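Local structure of putative deoxyribonuclease yjjV (1ZZM) at residues 61-66 / 90-95; 130-135 / 154-159; 137-142 / 163-168; 201-206 / 250-255. The protein probably hydrolyses ester bonds, perhaps of nucleic acids, as a TatD-type metal-dependent hydrolase that holds two divalent metal cations per subunit. One frame throughout, in Å; residues are numbered along the deposited sequence.

Contact 1 (61-66 / 90-95); sequences AALGLH and AKVVAV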
loop_
_atom_site.group_PDB
_atom_site.type_symbol
_atom_site.label_atom_id
_atom_site.label_comp_id
_atom_site.label_asym_id
_atom_site.label_seq_id
_atom_site.Cartn_x
_atom_site.Cartn_y
_atom_site.Cartn_z
ATOM N N ALA A 61 -3.998 -3.480 9.818
ATOM C CA ALA A 61 -4.679 -2.310 9.264
ATOM C C ALA A 61 -3.877 -1.017 9.224
ATOM O O ALA A 61 -2.865 -0.883 9.914
ATOM C CB ALA A 61 -5.943 -2.074 10.093
ATOM N N ALA A 62 -4.361 -0.080 8.392
ATOM C CA ALA A 62 -3.847 1.274 8.309
ATOM C C ALA A 62 -5.144 2.117 8.254
ATOM O O ALA A 62 -6.159 1.676 7.670
ATOM C CB ALA A 62 -3.011 1.481 7.051
ATOM N N LEU A 63 -5.127 3.284 8.902
ATOM C CA LEU A 63 -6.269 4.192 8.928
ATOM C C LEU A 63 -5.802 5.495 8.304
ATOM O O LEU A 63 -4.688 5.992 8.566
ATOM C CB LEU A 63 -6.728 4.473 10.366
ATOM C CG LEU A 63 -7.140 3.257 11.191
ATOM C CD1 LEU A 63 -7.547 3.726 12.598
ATOM C CD2 LEU A 63 -8.299 2.536 10.476
ATOM N N GLY A 64 -6.665 6.055 7.465
ATOM C CA GLY A 64 -6.308 7.266 6.782
ATOM C C GLY A 64 -7.417 7.599 5.810
ATOM O O GLY A 64 -8.366 6.804 5.606
ATOM N N LEU A 65 -7.257 8.740 5.156
ATOM C CA LEU A 65 -8.264 9.261 4.226
ATOM C C LEU A 65 -7.672 9.353 2.806
ATOM O O LEU A 65 -6.797 10.160 2.560
ATOM C CB LEU A 65 -8.672 10.642 4.752
ATOM C CG LEU A 65 -9.077 10.717 6.241
ATOM C CD1 LEU A 65 -9.268 12.174 6.662
ATOM C CD2 LEU A 65 -10.388 9.964 6.488
ATOM N N HIS A 66 -8.193 8.509 1.905
ATOM C CA HIS A 66 -7.777 8.349 0.511
ATOM C C HIS A 66 -8.139 9.546 -0.370
ATOM O O HIS A 66 -9.252 10.070 -0.291
ATOM C CB HIS A 66 -8.418 7.042 -0.013
ATOM C CG HIS A 66 -7.791 6.495 -1.263
ATOM N ND1 HIS A 66 -7.797 7.175 -2.461
ATOM C CD2 HIS A 66 -7.250 5.278 -1.526
ATOM C CE1 HIS A 66 -7.292 6.403 -3.411
ATOM N NE2 HIS A 66 -6.955 5.244 -2.869
ATOM N N ALA A 90 -3.347 -1.184 17.708
ATOM C CA ALA A 90 -2.243 -2.181 17.785
ATOM C C ALA A 90 -1.881 -2.983 16.543
ATOM O O ALA A 90 -0.685 -3.139 16.238
ATOM C CB ALA A 90 -2.480 -3.118 18.881
ATOM N N LYS A 91 -2.875 -3.573 15.881
ATOM C CA LYS A 91 -2.575 -4.250 14.634
ATOM C C LYS A 91 -2.707 -3.172 13.570
ATOM O O LYS A 91 -2.694 -3.449 12.373
ATOM C CB LYS A 91 -3.503 -5.435 14.386
ATOM C CG LYS A 91 -3.032 -6.642 15.217
ATOM C CD LYS A 91 -3.887 -7.861 15.004
ATOM C CE LYS A 91 -3.455 -8.606 13.758
ATOM N NZ LYS A 91 -4.615 -9.462 13.345
ATOM N N VAL A 92 -2.838 -1.926 14.028
ATOM C CA VAL A 92 -2.869 -0.796 13.096
ATOM C C VAL A 92 -1.384 -0.505 12.941
ATOM O O VAL A 92 -0.696 -0.186 13.921
ATOM C CB VAL A 92 -3.596 0.426 13.682
ATOM C CG1 VAL A 92 -3.122 1.697 13.012
ATOM C CG2 VAL A 92 -5.088 0.275 13.462
ATOM N N VAL A 93 -0.880 -0.590 11.725
ATOM C CA VAL A 93 0.546 -0.418 11.553
ATOM C C VAL A 93 1.001 0.782 10.774
ATOM O O VAL A 93 2.213 0.964 10.603
ATOM C CB VAL A 93 1.172 -1.654 10.866
ATOM C CG1 VAL A 93 0.935 -2.876 11.718
ATOM C CG2 VAL A 93 0.576 -1.856 9.467
ATOM N N ALA A 94 0.060 1.595 10.293
ATOM C CA ALA A 94 0.435 2.741 9.484
ATOM C C ALA A 94 -0.747 3.689 9.367
ATOM O O ALA A 94 -1.885 3.297 9.638
ATOM C CB ALA A 94 0.829 2.272 8.051
ATOM N N VAL A 95 -0.446 4.913 8.952
ATOM C CA VAL A 95 -1.446 5.931 8.686
ATOM C C VAL A 95 -1.557 5.670 7.210
ATOM O O VAL A 95 -0.649 5.900 6.387
ATOM C CB VAL A 95 -0.960 7.327 8.961
ATOM C CG1 VAL A 95 -1.955 8.363 8.390
ATOM C CG2 VAL A 95 -0.823 7.497 10.464
#

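Contact 2 (130-135 / 154-159); sequences VILHSR and GVVHGF. With ZN (zinc ion), chain C.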
loop_
_atom_site.group_PDB
_atom_site.type_symbol
_atom_site.label_atom_id
_atom_site.label_comp_id
_atom_site.label_asym_id
_atom_site.label_seq_id
_atom_site.Cartn_x
_atom_site.Cartn_y
_atom_site.Cartn_z
ATOM N N VAL A 130 3.657 5.629 6.668
ATOM C CA VAL A 130 2.473 5.920 5.871
ATOM C C VAL A 130 2.412 5.035 4.635
ATOM O O VAL A 130 3.446 4.592 4.102
ATOM C CB VAL A 130 2.457 7.406 5.418
ATOM C CG1 VAL A 130 2.318 8.335 6.672
ATOM C CG2 VAL A 130 3.780 7.747 4.684
ATOM N N ILE A 131 1.195 4.745 4.201
ATOM C CA ILE A 131 0.945 3.959 2.988
ATOM C C ILE A 131 0.406 5.015 2.042
ATOM O O ILE A 131 -0.668 5.604 2.257
ATOM C CB ILE A 131 -0.101 2.842 3.234
ATOM C CG1 ILE A 131 0.571 1.693 4.008
ATOM C CG2 ILE A 131 -0.666 2.327 1.891
ATOM C CD1 ILE A 131 -0.403 0.492 4.337
ATOM N N LEU A 132 1.170 5.248 0.990
ATOM C CA LEU A 132 0.872 6.301 0.053
ATOM C C LEU A 132 0.397 5.885 -1.323
ATOM O O LEU A 132 0.911 4.933 -1.924
ATOM C CB LEU A 132 2.125 7.177 -0.110
ATOM C CG LEU A 132 2.680 7.848 1.138
ATOM C CD1 LEU A 132 4.177 8.196 0.897
ATOM C CD2 LEU A 132 1.846 9.103 1.465
ATOM N N HIS A 133 -0.569 6.671 -1.799
ATOM C CA HIS A 133 -1.171 6.545 -3.126
ATOM C C HIS A 133 -0.631 7.735 -3.909
ATOM O O HIS A 133 -0.591 8.866 -3.400
ATOM C CB HIS A 133 -2.695 6.685 -3.016
ATOM C CG HIS A 133 -3.423 6.625 -4.332
ATOM N ND1 HIS A 133 -3.891 5.452 -4.875
ATOM C CD2 HIS A 133 -3.817 7.608 -5.173
ATOM C CE1 HIS A 133 -4.552 5.707 -5.992
ATOM N NE2 HIS A 133 -4.517 7.013 -6.198
ATOM N N SER A 134 -0.212 7.488 -5.146
ATOM C CA SER A 134 0.310 8.565 -5.977
ATOM C C SER A 134 -0.002 8.225 -7.422
ATOM O O SER A 134 0.439 7.200 -7.943
ATOM C CB SER A 134 1.823 8.715 -5.807
ATOM O OG SER A 134 2.290 9.903 -6.485
ATOM N N ARG A 135 -0.771 9.079 -8.071
ATOM C CA ARG A 135 -1.101 8.802 -9.452
ATOM C C ARG A 135 -0.896 10.122 -10.197
ATOM O O ARG A 135 -1.699 11.072 -10.050
ATOM C CB ARG A 135 -2.545 8.334 -9.522
ATOM C CG ARG A 135 -3.048 8.160 -10.939
ATOM C CD ARG A 135 -4.554 8.209 -10.903
ATOM N NE ARG A 135 -5.157 7.090 -11.596
ATOM C CZ ARG A 135 -6.352 6.615 -11.289
ATOM N NH1 ARG A 135 -7.050 7.174 -10.300
ATOM N NH2 ARG A 135 -6.837 5.584 -11.964
ATOM N N GLY A 154 7.684 5.308 4.913
ATOM C CA GLY A 154 6.535 4.551 4.448
ATOM C C GLY A 154 6.787 3.900 3.096
ATOM O O GLY A 154 7.936 3.635 2.723
ATOM N N VAL A 155 5.707 3.626 2.368
ATOM C CA VAL A 155 5.783 2.982 1.058
ATOM C C VAL A 155 4.935 3.770 0.052
ATOM O O VAL A 155 3.848 4.250 0.393
ATOM C CB VAL A 155 5.225 1.496 1.101
ATOM C CG1 VAL A 155 3.825 1.452 1.756
ATOM C CG2 VAL A 155 5.148 0.916 -0.319
ATOM N N VAL A 156 5.451 3.947 -1.158
ATOM C CA VAL A 156 4.649 4.558 -2.209
ATOM C C VAL A 156 4.104 3.311 -2.895
ATOM O O VAL A 156 4.805 2.613 -3.629
ATOM C CB VAL A 156 5.471 5.385 -3.190
ATOM C CG1 VAL A 156 4.532 5.845 -4.363
ATOM C CG2 VAL A 156 6.006 6.625 -2.460
ATOM N N HIS A 157 2.845 2.997 -2.624
ATOM C CA HIS A 157 2.257 1.766 -3.156
ATOM C C HIS A 157 1.928 1.783 -4.654
ATOM O O HIS A 157 1.834 2.852 -5.270
ATOM C CB HIS A 157 1.004 1.430 -2.342
ATOM C CG HIS A 157 -0.280 1.652 -3.079
ATOM N ND1 HIS A 157 -0.794 0.736 -3.978
ATOM C CD2 HIS A 157 -1.121 2.717 -3.101
ATOM C CE1 HIS A 157 -1.896 1.230 -4.522
ATOM N NE2 HIS A 157 -2.115 2.426 -4.011
ATOM N N GLY A 158 1.794 0.581 -5.224
ATOM C CA GLY A 158 1.412 0.417 -6.623
ATOM C C GLY A 158 2.158 1.322 -7.558
ATOM O O GLY A 158 1.600 1.845 -8.500
ATOM N N PHE A 159 3.449 1.469 -7.321
ATOM C CA PHE A 159 4.245 2.366 -8.120
ATOM C C PHE A 159 4.296 2.117 -9.624
ATOM O O PHE A 159 4.496 0.987 -10.086
ATOM C CB PHE A 159 5.700 2.387 -7.617
ATOM C CG PHE A 159 6.578 3.365 -8.364
ATOM C CD1 PHE A 159 6.623 4.707 -7.996
ATOM C CD2 PHE A 159 7.317 2.949 -9.479
ATOM C CE1 PHE A 159 7.385 5.633 -8.730
ATOM C CE2 PHE A 159 8.078 3.871 -10.211
ATOM C CZ PHE A 159 8.106 5.210 -9.836
HETATM ZN ZN ZN C . -3.888 3.534 -4.186
HETATM O O HOH W 1 -0.418 4.805 -5.872
HETATM O O HOH W 2 2.312 4.848 -6.969
HETATM O O HOH W 3 -5.632 2.532 -3.857
HETATM O O HOH W 4 -4.210 2.745 -6.457
#

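Contact 3 (137-142 / 163-168); sequences THDKLA and LQQAER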
loop_
_atom_site.group_PDB
_atom_site.type_symbol
_atom_site.label_atom_id
_atom_site.label_comp_id
_atom_site.label_asym_id
_atom_site.label_seq_id
_atom_site.Cartn_x
_atom_site.Cartn_y
_atom_site.Cartn_z
ATOM N N THR A 137 1.351 12.178 -9.620
ATOM C CA THR A 137 1.705 13.171 -8.599
ATOM C C THR A 137 3.032 12.822 -7.916
ATOM O O THR A 137 3.313 13.306 -6.811
ATOM C CB THR A 137 0.608 13.184 -7.496
ATOM O OG1 THR A 137 0.388 11.842 -7.043
ATOM C CG2 THR A 137 -0.708 13.701 -8.062
ATOM N N HIS A 138 3.869 12.011 -8.560
ATOM C CA HIS A 138 5.120 11.613 -7.871
ATOM C C HIS A 138 6.058 12.747 -7.450
ATOM O O HIS A 138 6.602 12.726 -6.339
ATOM C CB HIS A 138 5.896 10.608 -8.721
ATOM C CG HIS A 138 5.193 9.294 -8.868
ATOM N ND1 HIS A 138 5.364 8.470 -9.963
ATOM C CD2 HIS A 138 4.257 8.700 -8.090
ATOM C CE1 HIS A 138 4.556 7.427 -9.856
ATOM N NE2 HIS A 138 3.872 7.544 -8.729
ATOM N N ASP A 139 6.264 13.718 -8.337
ATOM C CA ASP A 139 7.148 14.834 -8.047
ATOM C C ASP A 139 6.624 15.661 -6.867
ATOM O O ASP A 139 7.364 15.968 -5.947
ATOM C CB ASP A 139 7.293 15.721 -9.292
ATOM C CG ASP A 139 7.949 14.990 -10.462
ATOM O OD1 ASP A 139 8.533 13.892 -10.286
ATOM O OD2 ASP A 139 7.877 15.524 -11.584
ATOM N N LYS A 140 5.344 16.000 -6.895
ATOM C CA LYS A 140 4.737 16.780 -5.822
ATOM C C LYS A 140 4.750 16.010 -4.519
ATOM O O LYS A 140 5.080 16.565 -3.475
ATOM C CB LYS A 140 3.299 17.158 -6.190
ATOM C CG LYS A 140 3.209 18.381 -7.101
ATOM C CD LYS A 140 3.700 19.628 -6.348
ATOM C CE LYS A 140 3.427 20.908 -7.113
ATOM N NZ LYS A 140 4.070 22.081 -6.437
ATOM N N LEU A 141 4.424 14.718 -4.579
ATOM C CA LEU A 141 4.404 13.911 -3.361
ATOM C C LEU A 141 5.805 13.892 -2.772
ATOM O O LEU A 141 5.975 14.085 -1.578
ATOM C CB LEU A 141 3.929 12.479 -3.659
ATOM C CG LEU A 141 4.006 11.559 -2.431
ATOM C CD1 LEU A 141 3.123 12.134 -1.320
ATOM C CD2 LEU A 141 3.555 10.144 -2.797
ATOM N N ALA A 142 6.811 13.687 -3.618
ATOM C CA ALA A 142 8.199 13.681 -3.131
ATOM C C ALA A 142 8.577 15.027 -2.482
ATOM O O ALA A 142 9.327 15.069 -1.493
ATOM C CB ALA A 142 9.168 13.380 -4.278
ATOM N N LEU A 163 12.312 5.897 -13.468
ATOM C CA LEU A 163 13.371 5.481 -12.568
ATOM C C LEU A 163 13.726 6.649 -11.652
ATOM O O LEU A 163 13.942 6.463 -10.449
ATOM C CB LEU A 163 14.592 5.064 -13.377
ATOM C CG LEU A 163 15.770 4.559 -12.559
ATOM C CD1 LEU A 163 15.317 3.435 -11.719
ATOM C CD2 LEU A 163 16.887 4.107 -13.481
ATOM N N GLN A 164 13.824 7.859 -12.208
ATOM C CA GLN A 164 14.161 9.001 -11.332
ATOM C C GLN A 164 13.126 9.194 -10.225
ATOM O O GLN A 164 13.472 9.498 -9.079
ATOM C CB GLN A 164 14.338 10.304 -12.142
ATOM C CG GLN A 164 14.489 11.565 -11.263
ATOM C CD GLN A 164 13.140 12.166 -10.883
ATOM O OE1 GLN A 164 12.965 12.700 -9.783
ATOM N NE2 GLN A 164 12.193 12.095 -11.793
ATOM N N GLN A 165 11.852 8.996 -10.541
ATOM C CA GLN A 165 10.835 9.184 -9.512
ATOM C C GLN A 165 10.955 8.137 -8.423
ATOM O O GLN A 165 10.840 8.466 -7.241
ATOM C CB GLN A 165 9.439 9.163 -10.131
ATOM C CG GLN A 165 9.204 10.398 -10.986
ATOM C CD GLN A 165 7.947 10.307 -11.804
ATOM O OE1 GLN A 165 7.574 9.211 -12.306
ATOM N NE2 GLN A 165 7.279 11.463 -11.981
ATOM N N ALA A 166 11.201 6.885 -8.813
ATOM C CA ALA A 166 11.370 5.807 -7.832
ATOM C C ALA A 166 12.593 6.038 -6.973
ATOM O O ALA A 166 12.518 5.955 -5.744
ATOM C CB ALA A 166 11.481 4.457 -8.532
ATOM N N GLU A 167 13.727 6.334 -7.610
ATOM C CA GLU A 167 14.965 6.560 -6.866
ATOM C C GLU A 167 14.832 7.729 -5.900
ATOM O O GLU A 167 15.352 7.673 -4.795
ATOM C CB GLU A 167 16.144 6.794 -7.816
ATOM C CG GLU A 167 16.414 5.611 -8.740
ATOM C CD GLU A 167 17.677 5.805 -9.576
ATOM O OE1 GLU A 167 17.941 6.951 -9.999
ATOM O OE2 GLU A 167 18.390 4.808 -9.812
ATOM N N ARG A 168 14.110 8.777 -6.294
ATOM C CA ARG A 168 13.923 9.905 -5.380
ATOM C C ARG A 168 13.166 9.463 -4.130
ATOM O O ARG A 168 13.467 9.904 -3.035
ATOM C CB ARG A 168 13.164 11.044 -6.051
ATOM C CG ARG A 168 13.031 12.299 -5.176
ATOM C CD ARG A 168 12.306 13.362 -5.989
ATOM N NE ARG A 168 12.091 14.624 -5.295
ATOM C CZ ARG A 168 11.387 15.630 -5.808
ATOM N NH1 ARG A 168 10.847 15.514 -7.015
ATOM N NH2 ARG A 168 11.199 16.741 -5.108
HETATM O O HOH W 5 9.338 10.922 -7.098
HETATM O O HOH W 6 10.210 13.161 -8.427
HETATM O O HOH W 7 10.309 13.918 -12.359
HETATM O O HOH W 8 9.584 17.876 -6.868
#

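Contact 4 (201-206 / 250-255); sequences SLLLET and NNTYTL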
loop_
_atom_site.group_PDB
_atom_site.type_symbol
_atom_site.label_atom_id
_atom_site.label_comp_id
_atom_site.label_asym_id
_atom_site.label_seq_id
_atom_site.Cartn_x
_atom_site.Cartn_y
_atom_site.Cartn_z
ATOM N N SER A 201 14.439 -2.067 -1.075
ATOM C CA SER A 201 13.422 -1.023 -1.164
ATOM C C SER A 201 12.032 -1.509 -1.614
ATOM O O SER A 201 11.080 -0.733 -1.610
ATOM C CB SER A 201 13.873 0.061 -2.134
ATOM O OG SER A 201 13.677 -0.351 -3.462
ATOM N N LEU A 202 11.925 -2.780 -1.967
ATOM C CA LEU A 202 10.678 -3.337 -2.495
ATOM C C LEU A 202 9.705 -4.020 -1.523
ATOM O O LEU A 202 10.118 -4.708 -0.604
ATOM C CB LEU A 202 11.014 -4.356 -3.588
ATOM C CG LEU A 202 12.002 -3.899 -4.668
ATOM C CD1 LEU A 202 12.154 -5.014 -5.717
ATOM C CD2 LEU A 202 11.518 -2.597 -5.318
ATOM N N LEU A 203 8.408 -3.788 -1.738
ATOM C CA LEU A 203 7.379 -4.468 -0.958
ATOM C C LEU A 203 6.461 -5.109 -1.999
ATOM O O LEU A 203 6.348 -4.611 -3.136
ATOM C CB LEU A 203 6.541 -3.506 -0.105
ATOM C CG LEU A 203 7.280 -2.837 1.048
ATOM C CD1 LEU A 203 6.249 -2.023 1.870
ATOM C CD2 LEU A 203 7.928 -3.856 1.916
ATOM N N LEU A 204 5.794 -6.185 -1.607
ATOM C CA LEU A 204 4.878 -6.881 -2.519
ATOM C C LEU A 204 3.424 -6.485 -2.207
ATOM O O LEU A 204 3.072 -6.271 -1.062
ATOM C CB LEU A 204 5.037 -8.392 -2.344
ATOM C CG LEU A 204 4.391 -9.282 -3.399
ATOM C CD1 LEU A 204 5.159 -9.107 -4.731
ATOM C CD2 LEU A 204 4.501 -10.749 -2.938
ATOM N N GLU A 205 2.578 -6.384 -3.224
ATOM C CA GLU A 205 1.180 -6.010 -2.976
ATOM C C GLU A 205 0.337 -6.367 -4.169
ATOM O O GLU A 205 0.870 -6.810 -5.192
ATOM C CB GLU A 205 1.032 -4.499 -2.791
ATOM C CG GLU A 205 1.271 -3.756 -4.109
ATOM C CD GLU A 205 1.049 -2.265 -4.019
ATOM O OE1 GLU A 205 1.837 -1.584 -3.347
ATOM O OE2 GLU A 205 0.089 -1.766 -4.633
ATOM N N THR A 206 -0.980 -6.170 -4.037
ATOM C CA THR A 206 -1.913 -6.354 -5.161
ATOM C C THR A 206 -2.829 -5.147 -5.427
ATOM O O THR A 206 -3.226 -4.905 -6.572
ATOM C CB THR A 206 -2.916 -7.533 -4.982
ATOM O OG1 THR A 206 -3.708 -7.305 -3.804
ATOM C CG2 THR A 206 -2.178 -8.901 -4.922
ATOM N N ASN A 250 11.451 -9.356 4.833
ATOM C CA ASN A 250 12.246 -8.527 5.761
ATOM C C ASN A 250 11.943 -7.022 5.651
ATOM O O ASN A 250 11.891 -6.311 6.652
ATOM C CB ASN A 250 13.746 -8.731 5.517
ATOM C CG ASN A 250 14.223 -10.119 5.918
ATOM O OD1 ASN A 250 13.494 -10.886 6.558
ATOM N ND2 ASN A 250 15.458 -10.443 5.550
ATOM N N ASN A 251 11.766 -6.565 4.422
ATOM C CA ASN A 251 11.461 -5.172 4.124
ATOM C C ASN A 251 10.136 -4.775 4.773
ATOM O O ASN A 251 10.017 -3.688 5.380
ATOM C CB ASN A 251 11.364 -4.987 2.601
ATOM C CG ASN A 251 12.705 -5.190 1.895
ATOM O OD1 ASN A 251 13.759 -5.310 2.540
ATOM N ND2 ASN A 251 12.677 -5.208 0.571
ATOM N N THR A 252 9.142 -5.654 4.626
ATOM C CA THR A 252 7.813 -5.446 5.189
ATOM C C THR A 252 7.912 -5.359 6.725
ATOM O O THR A 252 7.303 -4.511 7.361
ATOM C CB THR A 252 6.887 -6.604 4.754
ATOM O OG1 THR A 252 6.861 -6.667 3.321
ATOM C CG2 THR A 252 5.447 -6.415 5.308
ATOM N N TYR A 253 8.718 -6.236 7.305
ATOM C CA TYR A 253 8.928 -6.268 8.754
ATOM C C TYR A 253 9.619 -4.977 9.208
ATOM O O TYR A 253 9.242 -4.369 10.221
ATOM C CB TYR A 253 9.806 -7.498 9.075
ATOM C CG TYR A 253 10.100 -7.696 10.537
ATOM C CD1 TYR A 253 9.360 -8.604 11.289
ATOM C CD2 TYR A 253 11.105 -6.965 11.174
ATOM C CE1 TYR A 253 9.603 -8.790 12.644
ATOM C CE2 TYR A 253 11.361 -7.137 12.549
ATOM C CZ TYR A 253 10.597 -8.055 13.272
ATOM O OH TYR A 253 10.785 -8.229 14.626
ATOM N N THR A 254 10.633 -4.554 8.464
ATOM C CA THR A 254 11.384 -3.359 8.834
ATOM C C THR A 254 10.541 -2.086 8.772
ATOM O O THR A 254 10.663 -1.201 9.618
ATOM C CB THR A 254 12.629 -3.203 7.947
ATOM O OG1 THR A 254 13.463 -4.359 8.107
ATOM C CG2 THR A 254 13.408 -1.973 8.356
ATOM N N LEU A 255 9.649 -2.022 7.793
ATOM C CA LEU A 255 8.814 -0.851 7.650
ATOM C C LEU A 255 7.612 -0.817 8.593
ATOM O O LEU A 255 7.373 0.202 9.227
ATOM C CB LEU A 255 8.314 -0.751 6.199
ATOM C CG LEU A 255 7.497 0.535 5.929
ATOM C CD1 LEU A 255 8.421 1.733 6.132
ATOM C CD2 LEU A 255 6.927 0.541 4.485
HETATM O O HOH W 9 5.668 -7.755 0.943
#

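Contact 1 (61-66 / 90-95)
Ala61 and Val92 sit side by side on adjacent parallel strands of the TIM-barrel fold, joined in the chain through helix 75-87. On the helix-facing side of the sheet the Ala61 methyl lies 4.2 Å from Val92 CG2. That same CG2, placed anti to the carbonyl carbon (CG1 takes the place anti to N, chi1 156°), also comes up to the branch point CG of Leu63, while Leu63 goes on outward to Leu81 and Ala84 of helix 75-87. Helix 46-55 closes over Ala61 and Val92. The other face of the sheet is turned to the barrel interior, and here two methyls meet: Ala62 CB stands 4.0 Å from Ala94 CB. The backbone bonds at the start of the pairing are firm, Ala61 N to Lys91 O at 2.9 Å and Val93 N to Ala61 O at 2.7 Å. Beyond Val93 the second strand turns a corner, and pairing slackens to a weak bond from Leu63 N to Ala94 O. Ala94 N is buried without a polar partner at this corner. Past it, Val95 swings its CG1 against the backbone of the first strand, 3.6 Å from Leu63 O.

Contact 2 (130-135 / 154-159)
A chi1 of 178°, with CG opposite the backbone N, carries the His133 imidazole to the zinc ion, while His157 reaches the same metal through an unusual chi1 of 108°, away from the staggered positions. His133 binds zinc through ND1 at 2.0 Å and His157 through NE2 at 2.1 Å. The two rings lie alongside each other and point the same way, rim to rim, with planes 37° apart and neither over the other's face. Glu97 and two waters complete the coordination. A second shell fixes the rings' rotation: the nitrogen of each that faces away from zinc is hydrogen-bonded, His133 NE2 to Asp101 and His157 ND1 to Glu205. Such carboxylates would be expected to make the imidazoles stronger ligands. Backbone pairing sets the spacing beneath, ending with His157 N on Leu132 O at 2.8 Å, in the carbonyl plane. Two residues earlier, on the same inner face as the histidines, Ile131 CG1 lies beside Val155 CG1, 4.0 Å away, and on the reverse face Leu132 CD1 crosses to Val156 CG2. Farther along, where the strands part, a water accepts from Ser134 N and its oxygen lies 3.0 Å from His157 O. Neighbouring parallel strands of a beta-alpha-beta unit thus present histidines from their C-terminal ends, as in the binuclear metal centre of the TIM-barrel metallo-dependent hydrolases.

Contact 3 (137-142 / 163-168)
His138 meets Gln165 where two neighbouring outer helices of the TIM barrel, 138-148 and 163-171, run side by side at 18° with their short axes 10.2 Å apart. At that spacing longer polar side chains bridge the gap. The imidazole of His138 stands almost upright to the Gln165 amide, planes 83° apart, and its ND1 makes a weak though straight hydrogen bond to Gln165 OE1 at 3.3 Å. OE1 is also held by Ser162 N, and the His138 ring stacks on Phe159. One residue on, Asp139 receives the other end of the same amide: Gln165 NE2 donates to Asp139 OD1 at 3.2 Å. The donor comes from above the carboxylate, 52° out of its plane, yet OD1 lies nearly in the amide plane. Gln165 thereby has both amide ends engaged by consecutive residues of one helix turn. On the more exposed side, waters link Asp139 OD1 to the side chains of Gln164 and Arg168, whose NH1 is 4.3 Å from OD1, beyond a salt bridge. Another water joins Asp139 O to Arg168 NH2. Last comes Ala142, under the fully extended Arg168, whose CG lies anti to the backbone N. The guanidinium is laid with one face over the methyl, Ala142 CB approaching Arg168 NE to 3.3 Å.

Contact 4 (201-206 / 250-255)
Leu203 spreads its two methyls over helix 241-256, CD2 against Asn251 and Thr252 and CD1 against Leu255. CD2 lies 3.7 Å from Asn251 CB and only 3.3 Å from Thr252 OG1, the two side chains of Leu203 and Thr252 crossing at a slant. On the other branch, CD1 meets Leu255 CD2 at 3.7 Å, with those side chains set about perpendicular. Leu255 reaches in because its CG is anti to the backbone N (chi1 -176°).

Beside this apolar patch, Asn251 makes the direct polar link. Its ND2 donates to Leu202 O at 2.9 Å along a nearly straight bond (171°). The donor sits on a lone pair of the carbonyl, within its plane, and the oxygen in turn lies almost in the Asn251 amide plane, so both groups are well aligned. ND2 also donates to Leu199 O, and the amide therefore holds two backbone carbonyls at and just before the strand's start. A water makes a second, indirect link: it donates to Thr252 OG1 and accepts from Leu204 N at 3.0 Å. Thr252 OG1 also bonds to Leu248 O within its own helix.

The helix crosses the short strand at 100° and lies across the N-terminal end of the TIM barrel, away from the metal-binding strand ends. There Leu203 and Leu255 both reach the interior Val155 on strand 154-156. Strand 202-204 pairs with 175-178 on one side, and Leu204 bonds to Thr8 beside strand 5-7 on the other, as the barrel closes. Thr252 touches Ile6 on strand 5-7, and Leu204 packs outward on helix 226-236.

Contacts 1, 2 and 4 follow one another in series along the chain, while contact 3 alternates with contact 2: strand 130-135 leads into helix 138-148, then strand 154-156, then helix 163-171. Contact 2 is central, 13 Å centre to centre from contact 1, 11 Å from contact 3 and 12 Å from contact 4, and touches all three. Contacts 2 and 4 lie on the five-stranded sheet, which contact 1 joins through Val95, whose O probably accepts from Ile131 N. Phe159 of contact 2 packs on His138 and Ala166 of contact 3. Contact 3 lies in the outer helical layer, the metal at the strands' C-terminal ends, and helix 241-256 across their N-terminal ends.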